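Local atomic coordinates of protein AggB (Escherichia coli, PDB entry 4PHX), a protein that serves as the minor subunit of aggregative adherence fimbriae type I, an Ig-like, donor-strand-complemented protein that probably caps the fimbria and contributes to cell adhesion. Residues 1-8 and 18-30. Residues are numbered along the deposited sequence; the frame is centred on the assembly and turned at random.
Sequences AEITLISH and GMKLATGRIACRE
Glu2-Ala27, Thr4-Arg25 and Ile6-Thr23 are the hydrogen-bonded pairs by which strand 2-7 lies antiparallel to strand 22-27, each closed by two backbone bonds; the shortest runs from Ala27 N to Glu2 O at 2.7 Å. Strand 2-7 is the outermost strand, within this chain, of one sheet of the Ig-like beta sandwich. A further bond, His8 N to Leu21 O at 3.1 Å, carries the pairing to the classic bulge that Leu21 and Ala22 form opposite Ile95.

On the face turned to the other sheet, Ile3 and Ile26 cross at a slant, CG1 of Ile3 4.2 Å from CD1 of Ile26. Leu5 lays CD2 over the bare backbone of Gly24, 3.8 Å from its CA. Ile26 continues onto Phe35 and Ile37, Leu5 onto Ile138 and Val112, and Cys28 is disulfide-bonded to Cys116.

The other face, with Glu2, Thr4, Thr23 and Arg25, is mostly polar, Ile6 and Ala27 being its apolar members. Arg25 leaves its backbone extended (chi1 175°), then bends at chi3, bringing NH2 to Thr4 OG1 at 2.9 Å, near the guanidinium plane but 16° out of it. One water accepts from Arg25 NE, donates to Glu2 O, and lies 2.8 Å from Thr4 OG1, so Thr4 and the guanidinium are joined twice. At the far end the His8 ring comes obliquely to Thr23, its NE2 2.9 Å from Thr23 OG1. The Thr23 hydroxyl is hydrogen-bonded to Asp94, outside the two segments, whose carboxylate is salt-bridged to Lys20.

Arg25 NH1 bonds Thr23 of a second subunit, and Ile6 packs on Ile6 of that subunit. Ile3, Leu5 and Ile26 thus go to the sandwich core, while Thr4, Ile6, Thr23 and Arg25 meet the second copy, the water and Thr4 helping to fix the guanidinium that reaches across.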
ATOM      1  N   ALA B   1     -20.061  -2.715 -32.511  1.00 40.11           N
ATOM      2  CA  ALA B   1     -20.407  -3.289 -33.820  1.00 42.54           C
ATOM      3  C   ALA B   1     -19.206  -3.818 -34.600  1.00 41.55           C
ATOM      4  O   ALA B   1     -19.314  -4.833 -35.287  1.00 39.97           O
ATOM      5  CB  ALA B   1     -21.196  -2.323 -34.631  1.00 36.64           C
ATOM      6  N   GLU B   2     -18.059  -3.167 -34.487  1.00 33.91           N
ATOM      7  CA  GLU B   2     -16.838  -3.805 -34.975  1.00 37.20           C
ATOM      8  C   GLU B   2     -15.780  -3.912 -33.868  1.00 36.26           C
ATOM      9  O   GLU B   2     -15.402  -2.903 -33.266  1.00 36.87           O
ATOM     10  CB  GLU B   2     -16.288  -3.069 -36.194  1.00 41.97           C
ATOM     11  CG  GLU B   2     -15.342  -3.910 -37.031  1.00 46.66           C
ATOM     12  CD  GLU B   2     -14.132  -3.115 -37.506  1.00 63.62           C
ATOM     13  OE1 GLU B   2     -14.033  -1.908 -37.181  1.00 61.11           O
ATOM     14  OE2 GLU B   2     -13.269  -3.702 -38.198  1.00 72.19           O
ATOM     15  N   ILE B   3     -15.291  -5.127 -33.611  1.00 35.99           N
ATOM     16  CA  ILE B   3     -14.359  -5.370 -32.496  1.00 35.98           C
ATOM     17  C   ILE B   3     -13.044  -6.039 -32.895  1.00 34.45           C
ATOM     18  O   ILE B   3     -13.032  -7.091 -33.533  1.00 33.10           O
ATOM     19  CB  ILE B   3     -15.000  -6.223 -31.390  1.00 32.55           C
ATOM     20  CG1 ILE B   3     -16.061  -5.416 -30.663  1.00 32.75           C
ATOM     21  CG2 ILE B   3     -13.954  -6.710 -30.381  1.00 30.55           C
ATOM     22  CD1 ILE B   3     -16.763  -6.223 -29.592  1.00 38.81           C
ATOM     23  N   THR B   4     -11.947  -5.434 -32.460  1.00 27.96           N
ATOM     24  CA  THR B   4     -10.616  -5.942 -32.706  1.00 32.70           C
ATOM     25  C   THR B   4      -9.900  -6.242 -31.375  1.00 34.28           C
ATOM     26  O   THR B   4      -9.947  -5.443 -30.448  1.00 31.16           O
ATOM     27  CB  THR B   4      -9.797  -4.889 -33.462  1.00 32.32           C
ATOM     28  OG1 THR B   4     -10.563  -4.384 -34.567  1.00 36.16           O
ATOM     29  CG2 THR B   4      -8.458  -5.469 -33.951  1.00 31.88           C
ATOM     30  N   LEU B   5      -9.221  -7.375 -31.272  1.00 33.36           N
ATOM     31  CA  LEU B   5      -8.602  -7.740 -29.988  1.00 34.09           C
ATOM     32  C   LEU B   5      -7.137  -8.060 -30.142  1.00 32.63           C
ATOM     33  O   LEU B   5      -6.760  -8.818 -31.038  1.00 35.55           O
ATOM     34  CB  LEU B   5      -9.308  -8.952 -29.374  1.00 30.30           C
ATOM     35  CG  LEU B   5     -10.764  -8.722 -28.987  1.00 27.56           C
ATOM     36  CD1 LEU B   5     -11.457 -10.043 -28.593  1.00 32.59           C
ATOM     37  CD2 LEU B   5     -10.893  -7.687 -27.925  1.00 25.99           C
ATOM     38  N   ILE B   6      -6.307  -7.462 -29.295  1.00 34.10           N
ATOM     39  CA  ILE B   6      -4.913  -7.897 -29.185  1.00 39.54           C
ATOM     40  C   ILE B   6      -4.600  -8.442 -27.780  1.00 39.86           C
ATOM     41  O   ILE B   6      -5.093  -7.913 -26.781  1.00 40.26           O
ATOM     42  CB  ILE B   6      -3.909  -6.782 -29.546  1.00 40.87           C
ATOM     43  CG1 ILE B   6      -3.978  -5.637 -28.543  1.00 38.37           C
ATOM     44  CG2 ILE B   6      -4.137  -6.267 -30.982  1.00 38.86           C
ATOM     45  CD1 ILE B   6      -2.845  -4.650 -28.704  1.00 34.11           C
ATOM     46  N   SER B   7      -3.794  -9.502 -27.715  1.00 43.64           N
ATOM     47  CA  SER B   7      -3.343 -10.083 -26.431  1.00 47.21           C
ATOM     48  C   SER B   7      -1.914  -9.690 -26.043  1.00 52.97           C
ATOM     49  O   SER B   7      -1.027  -9.626 -26.895  1.00 61.53           O
ATOM     50  CB  SER B   7      -3.420 -11.606 -26.479  1.00 48.01           C
ATOM     51  OG  SER B   7      -2.529 -12.110 -27.453  1.00 50.22           O
ATOM     52  N   HIS B   8      -1.686  -9.472 -24.749  1.00 52.85           N
ATOM     53  CA  HIS B   8      -0.388  -9.012 -24.249  1.00 53.83           C
ATOM     54  C   HIS B   8       0.519 -10.107 -23.668  1.00 55.80           C
ATOM     55  O   HIS B   8       0.190 -11.294 -23.689  1.00 59.68           O
ATOM     56  CB  HIS B   8      -0.594  -7.926 -23.201  1.00 53.96           C
ATOM     57  CG  HIS B   8      -1.331  -6.730 -23.713  1.00 56.05           C
ATOM     58  ND1 HIS B   8      -1.231  -5.488 -23.126  1.00 61.84           N
ATOM     59  CD2 HIS B   8      -2.183  -6.584 -24.756  1.00 55.82           C
ATOM     60  CE1 HIS B   8      -1.993  -4.630 -23.783  1.00 54.89           C
ATOM     61  NE2 HIS B   8      -2.581  -5.271 -24.775  1.00 52.07           N
ATOM     62  N   GLY B  18      -5.367  -5.404 -11.834  1.00 50.46           N
ATOM     63  CA  GLY B  18      -5.410  -4.341 -12.821  1.00 50.17           C
ATOM     64  C   GLY B  18      -4.506  -4.596 -14.005  1.00 47.29           C
ATOM     65  O   GLY B  18      -4.466  -3.801 -14.936  1.00 49.01           O
ATOM     66  N   MET B  19      -3.788  -5.709 -13.986  1.00 43.30           N
ATOM     67  CA  MET B  19      -2.873  -5.987 -15.078  1.00 51.06           C
ATOM     68  C   MET B  19      -3.628  -6.290 -16.380  1.00 48.09           C
ATOM     69  O   MET B  19      -4.646  -6.971 -16.365  1.00 46.50           O
ATOM     70  CB  MET B  19      -1.918  -7.127 -14.727  1.00 47.63           C
ATOM     71  CG  MET B  19      -0.875  -7.322 -15.796  1.00 54.78           C
ATOM     72  SD  MET B  19       0.326  -8.615 -15.492  1.00 78.44           S
ATOM     73  CE  MET B  19       0.481  -9.238 -17.174  1.00 66.31           C
ATOM     74  N   LYS B  20      -3.123  -5.783 -17.501  1.00 46.76           N
ATOM     75  CA  LYS B  20      -3.783  -5.986 -18.793  1.00 49.87           C
ATOM     76  C   LYS B  20      -3.439  -7.337 -19.426  1.00 47.14           C
ATOM     77  O   LYS B  20      -2.277  -7.629 -19.723  1.00 43.74           O
ATOM     78  CB  LYS B  20      -3.438  -4.851 -19.755  1.00 45.39           C
ATOM     79  CG  LYS B  20      -3.163  -3.526 -19.071  1.00 49.80           C
ATOM     80  CD  LYS B  20      -4.290  -2.534 -19.267  1.00 47.34           C
ATOM     81  CE  LYS B  20      -3.830  -1.110 -18.962  1.00 47.50           C
ATOM     82  NZ  LYS B  20      -4.856  -0.090 -19.372  1.00 53.91           N
ATOM     83  N   LEU B  21      -4.454  -8.166 -19.621  1.00 44.65           N
ATOM     84  CA  LEU B  21      -4.242  -9.448 -20.271  1.00 43.95           C
ATOM     85  C   LEU B  21      -4.502  -9.301 -21.766  1.00 47.50           C
ATOM     86  O   LEU B  21      -3.828  -9.923 -22.596  1.00 44.09           O
ATOM     87  CB  LEU B  21      -5.184 -10.495 -19.702  1.00 46.32           C
ATOM     88  CG  LEU B  21      -5.039 -11.100 -18.302  1.00 50.30           C
ATOM     89  CD1 LEU B  21      -3.703 -10.793 -17.630  1.00 48.33           C
ATOM     90  CD2 LEU B  21      -6.217 -10.661 -17.453  1.00 52.11           C
ATOM     91  N   ALA B  22      -5.500  -8.482 -22.096  1.00 44.63           N
ATOM     92  CA  ALA B  22      -5.855  -8.191 -23.481  1.00 41.38           C
ATOM     93  C   ALA B  22      -6.336  -6.756 -23.567  1.00 39.59           C
ATOM     94  O   ALA B  22      -6.772  -6.178 -22.572  1.00 35.69           O
ATOM     95  CB  ALA B  22      -6.928  -9.143 -23.980  1.00 37.95           C
ATOM     96  N   THR B  23      -6.222  -6.183 -24.761  1.00 38.18           N
ATOM     97  CA  THR B  23      -6.683  -4.836 -25.022  1.00 32.85           C
ATOM     98  C   THR B  23      -7.522  -4.872 -26.286  1.00 34.34           C
ATOM     99  O   THR B  23      -7.205  -5.601 -27.226  1.00 34.96           O
ATOM    100  CB  THR B  23      -5.491  -3.892 -25.226  1.00 37.61           C
ATOM    101  OG1 THR B  23      -4.858  -3.663 -23.968  1.00 42.72           O
ATOM    102  CG2 THR B  23      -5.933  -2.541 -25.812  1.00 36.32           C
ATOM    103  N   GLY B  24      -8.601  -4.102 -26.310  1.00 32.42           N
ATOM    104  CA  GLY B  24      -9.509  -4.169 -27.422  1.00 26.97           C
ATOM    105  C   GLY B  24      -9.968  -2.820 -27.921  1.00 36.61           C
ATOM    106  O   GLY B  24      -9.869  -1.809 -27.209  1.00 32.06           O
ATOM    107  N   ARG B  25     -10.475  -2.816 -29.161  1.00 33.76           N
ATOM    108  CA  ARG B  25     -11.136  -1.650 -29.721  1.00 34.81           C
ATOM    109  C   ARG B  25     -12.563  -2.022 -30.096  1.00 35.26           C
ATOM    110  O   ARG B  25     -12.799  -3.135 -30.546  1.00 36.44           O
ATOM    111  CB  ARG B  25     -10.383  -1.142 -30.954  1.00 32.60           C
ATOM    112  CG  ARG B  25     -11.101  -0.001 -31.660  1.00 39.98           C
ATOM    113  CD  ARG B  25     -10.401   0.407 -32.945  1.00 42.27           C
ATOM    114  NE  ARG B  25     -10.207  -0.755 -33.798  1.00 39.99           N
ATOM    115  CZ  ARG B  25      -9.204  -0.891 -34.647  1.00 45.33           C
ATOM    116  NH1 ARG B  25      -8.292   0.080 -34.766  1.00 41.08           N
ATOM    117  NH2 ARG B  25      -9.111  -2.005 -35.359  1.00 41.28           N
ATOM    118  N   ILE B  26     -13.510  -1.103 -29.900  1.00 31.69           N
ATOM    119  CA  ILE B  26     -14.854  -1.248 -30.455  1.00 33.72           C
ATOM    120  C   ILE B  26     -15.156  -0.037 -31.360  1.00 39.87           C
ATOM    121  O   ILE B  26     -15.241   1.101 -30.897  1.00 37.37           O
ATOM    122  CB  ILE B  26     -15.934  -1.457 -29.346  1.00 34.50           C
ATOM    123  CG1 ILE B  26     -17.341  -1.279 -29.907  1.00 33.33           C
ATOM    124  CG2 ILE B  26     -15.702  -0.529 -28.152  1.00 31.78           C
ATOM    125  CD1 ILE B  26     -18.358  -2.226 -29.290  1.00 35.10           C
ATOM    126  N   ALA B  27     -15.257  -0.292 -32.658  1.00 39.28           N
ATOM    127  CA  ALA B  27     -15.507   0.754 -33.640  1.00 36.14           C
ATOM    128  C   ALA B  27     -16.996   0.854 -33.913  1.00 41.70           C
ATOM    129  O   ALA B  27     -17.693  -0.154 -33.968  1.00 37.00           O
ATOM    130  CB  ALA B  27     -14.767   0.467 -34.920  1.00 32.72           C
ATOM    131  N   CYS B  28     -17.486   2.076 -34.061  1.00 34.78           N
ATOM    132  CA  CYS B  28     -18.868   2.290 -34.422  1.00 43.64           C
ATOM    133  C   CYS B  28     -18.966   3.247 -35.605  1.00 46.18           C
ATOM    134  O   CYS B  28     -18.882   4.452 -35.420  1.00 45.79           O
ATOM    135  CB  CYS B  28     -19.617   2.856 -33.228  1.00 45.34           C
ATOM    136  SG  CYS B  28     -19.708   1.679 -31.869  1.00 53.57           S
ATOM    137  N   ARG B  29     -19.125   2.713 -36.811  1.00 47.01           N
ATOM    138  CA  ARG B  29     -19.286   3.556 -37.997  1.00 58.30           C
ATOM    139  C   ARG B  29     -20.495   4.487 -37.865  1.00 55.26           C
ATOM    140  O   ARG B  29     -20.349   5.686 -37.657  1.00 58.39           O
ATOM    141  CB  ARG B  29     -19.426   2.703 -39.261  1.00 62.12           C
ATOM    142  CG  ARG B  29     -18.171   1.928 -39.645  1.00 70.37           C
ATOM    143  CD  ARG B  29     -16.894   2.791 -39.599  1.00 69.86           C
ATOM    144  NE  ARG B  29     -15.736   2.053 -40.108  1.00 77.16           N
ATOM    145  CZ  ARG B  29     -14.472   2.465 -40.040  1.00 82.94           C
ATOM    146  NH1 ARG B  29     -14.162   3.626 -39.468  1.00 79.15           N
ATOM    147  NH2 ARG B  29     -13.506   1.705 -40.541  1.00 83.95           N
ATOM    148  N   GLU B  30     -21.686   3.911 -37.968  1.00 57.39           N
ATOM    149  CA  GLU B  30     -22.946   4.656 -37.907  1.00 62.22           C
ATOM    150  C   GLU B  30     -23.074   5.546 -36.656  1.00 62.35           C
ATOM    151  O   GLU B  30     -22.346   5.353 -35.680  1.00 54.29           O
ATOM    152  CB  GLU B  30     -24.129   3.681 -38.033  1.00 54.73           C
ATOM    153  CG  GLU B  30     -24.122   2.920 -39.349  1.00 61.23           C
ATOM    154  CD  GLU B  30     -23.548   3.752 -40.502  1.00 69.14           C
ATOM    155  OE1 GLU B  30     -24.220   4.706 -40.964  1.00 67.63           O
ATOM    156  OE2 GLU B  30     -22.418   3.455 -40.941  1.00 69.07           O
TER
HETATM  157  O   HOH W   1     -12.530  -2.430 -34.176  1.00 32.79           O